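Local structure of AvrL567-A (Melampsora lini, 2OPC) at residues A[100-103]-A[104-108]. The protein is an avirulence protein of the flax rust fungus, probably recognised inside flax cells by matching plant disease-resistance proteins. Numbering follows the deposited sequence.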
loop_
_atom_site.group_PDB
_atom_site.type_symbol
_atom_site.label_atom_id
_atom_site.label_comp_id
_atom_site.label_asym_id
_atom_site.label_seq_id
_atom_site.Cartn_x
_atom_site.Cartn_y
_atom_site.Cartn_z
ATOM N N ARG A 100 -11.332 -0.769 -2.769
ATOM C CA ARG A 100 -10.826 -2.139 -2.603
ATOM C C ARG A 100 -9.749 -2.375 -3.653
ATOM O O ARG A 100 -8.841 -3.200 -3.464
ATOM C CB ARG A 100 -11.972 -3.139 -2.798
ATOM C CG ARG A 100 -11.570 -4.610 -2.831
ATOM C CD ARG A 100 -12.723 -5.470 -3.315
ATOM N NE ARG A 100 -12.392 -6.896 -3.328
ATOM C CZ ARG A 100 -11.961 -7.565 -4.399
ATOM N NH1 ARG A 100 -11.804 -6.949 -5.569
ATOM N NH2 ARG A 100 -11.695 -8.864 -4.301
ATOM N N THR A 101 -9.840 -1.646 -4.760
ATOM C CA THR A 101 -8.967 -1.901 -5.899
ATOM C C THR A 101 -8.366 -0.619 -6.448
ATOM O O THR A 101 -8.870 0.471 -6.232
ATOM C CB THR A 101 -9.716 -2.617 -7.018
ATOM O OG1 THR A 101 -10.902 -1.866 -7.307
ATOM C CG2 THR A 101 -10.116 -4.053 -6.595
ATOM N N ILE A 102 -7.255 -0.764 -7.140
ATOM C CA ILE A 102 -6.540 0.357 -7.710
ATOM C C ILE A 102 -7.283 0.913 -8.929
ATOM O O ILE A 102 -7.724 0.158 -9.815
ATOM C CB ILE A 102 -5.071 -0.072 -8.020
ATOM C CG1 ILE A 102 -4.390 -0.524 -6.721
ATOM C CG2 ILE A 102 -4.266 1.046 -8.785
ATOM C CD1 ILE A 102 -4.407 0.514 -5.558
ATOM N N GLU A 103 -7.451 2.232 -8.928
ATOM C CA GLU A 103 -8.142 2.959 -9.973
ATOM C C GLU A 103 -7.232 4.006 -10.591
ATOM O O GLU A 103 -6.122 4.298 -10.087
ATOM C CB GLU A 103 -9.324 3.714 -9.340
ATOM C CG GLU A 103 -10.310 2.870 -8.564
ATOM C CD GLU A 103 -11.425 2.361 -9.446
ATOM O OE1 GLU A 103 -12.432 1.850 -8.905
ATOM O OE2 GLU A 103 -11.321 2.490 -10.686
ATOM N N GLY A 104 -7.676 4.622 -11.687
ATOM C CA GLY A 104 -6.837 5.595 -12.334
ATOM C C GLY A 104 -6.410 6.737 -11.445
ATOM O O GLY A 104 -5.303 7.254 -11.606
ATOM N N PHE A 105 -7.279 7.137 -10.515
ATOM C CA PHE A 105 -6.972 8.302 -9.691
ATOM C C PHE A 105 -5.971 7.959 -8.567
ATOM O O PHE A 105 -5.627 8.840 -7.788
ATOM C CB PHE A 105 -8.245 8.940 -9.109
ATOM C CG PHE A 105 -9.142 7.976 -8.371
ATOM C CD1 PHE A 105 -10.292 7.485 -8.996
ATOM C CD2 PHE A 105 -8.837 7.540 -7.077
ATOM C CE1 PHE A 105 -11.144 6.593 -8.325
ATOM C CE2 PHE A 105 -9.683 6.658 -6.391
ATOM C CZ PHE A 105 -10.841 6.193 -7.005
ATOM N N HIS A 106 -5.484 6.715 -8.528
ATOM C CA HIS A 106 -4.374 6.363 -7.639
ATOM C C HIS A 106 -3.046 6.355 -8.387
ATOM O O HIS A 106 -1.998 6.239 -7.757
ATOM C CB HIS A 106 -4.527 4.936 -7.129
ATOM C CG HIS A 106 -5.721 4.724 -6.270
ATOM N ND1 HIS A 106 -6.618 3.698 -6.464
ATOM C CD2 HIS A 106 -6.138 5.391 -5.170
ATOM C CE1 HIS A 106 -7.551 3.754 -5.526
ATOM N NE2 HIS A 106 -7.284 4.776 -4.727
ATOM N N LEU A 107 -3.086 6.448 -9.723
ATOM C CA LEU A 107 -1.895 6.185 -10.525
ATOM C C LEU A 107 -1.149 7.446 -10.894
ATOM O O LEU A 107 -1.752 8.418 -11.370
ATOM C CB LEU A 107 -2.276 5.453 -11.829
ATOM C CG LEU A 107 -2.898 4.074 -11.594
ATOM C CD1 LEU A 107 -3.488 3.547 -12.898
ATOM C CD2 LEU A 107 -1.846 3.090 -11.024
ATOM N N PHE A 108 0.161 7.400 -10.639
ATOM C CA PHE A 108 1.086 8.505 -10.987
ATOM C C PHE A 108 1.946 8.016 -12.129
ATOM O O PHE A 108 2.368 6.857 -12.153
ATOM C CB PHE A 108 1.969 8.830 -9.784
ATOM C CG PHE A 108 1.225 9.489 -8.656
ATOM C CD1 PHE A 108 1.183 10.890 -8.545
ATOM C CD2 PHE A 108 0.532 8.706 -7.715
ATOM C CE1 PHE A 108 0.452 11.512 -7.540
ATOM C CE2 PHE A 108 -0.200 9.313 -6.690
ATOM C CZ PHE A 108 -0.228 10.717 -6.581
#
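His-106 turns back on the chain that leads into its own 3-10 turn and is tied to Glu-103 twice. The backbone N of Glu-103 donates to ND1 of the imidazole at 3.0 Å, an almost straight bond (170°) that arrives tilted somewhat from the ring plane; in return, His-106 N reaches Glu-103 O at 2.9 Å, from above the carbonyl plane. Because ND1 accepts a hydrogen bond, the ring is probably neutral with its proton on NE2. His-106 CG stands anti to its own carbonyl carbon, which sets the ring edge-on against the 102-103 peptide, with CE1 3.6 Å from Thr-101 O. Leu-107 N to Gly-104 O, 3.0 Å, adds a second i to i+3 bond, as expected of a 3-10 turn.

Phe-105 adopts the rarer chi1 of 53°, its CG between backbone N and carbonyl carbon, and lies alongside Glu-103. The Glu-103 CB sits over one ring face, 3.8 Å from the centroid, in a CH-pi contact, while CG meets Phe-105 CZ at 3.7 Å. The Glu-103 carboxylate plane lies about 20° from that of the ring. Through CE2, the rim of Phe-105 also sits over one face of the His-106 imidazole, offset toward its rim.

Ile-102 CG2 touches Leu-107 CD2 at 3.9 Å, an apolar contact across the turn. Within the long connection between strands 75-81 and 118-125, Ile-102, His-106 and Leu-107 all rest on Ile-119 of strand 118-125, Ile-102 and His-106 also reach Ile-63 of strand 58-63, and His-65 meets both aromatic rings of the turn.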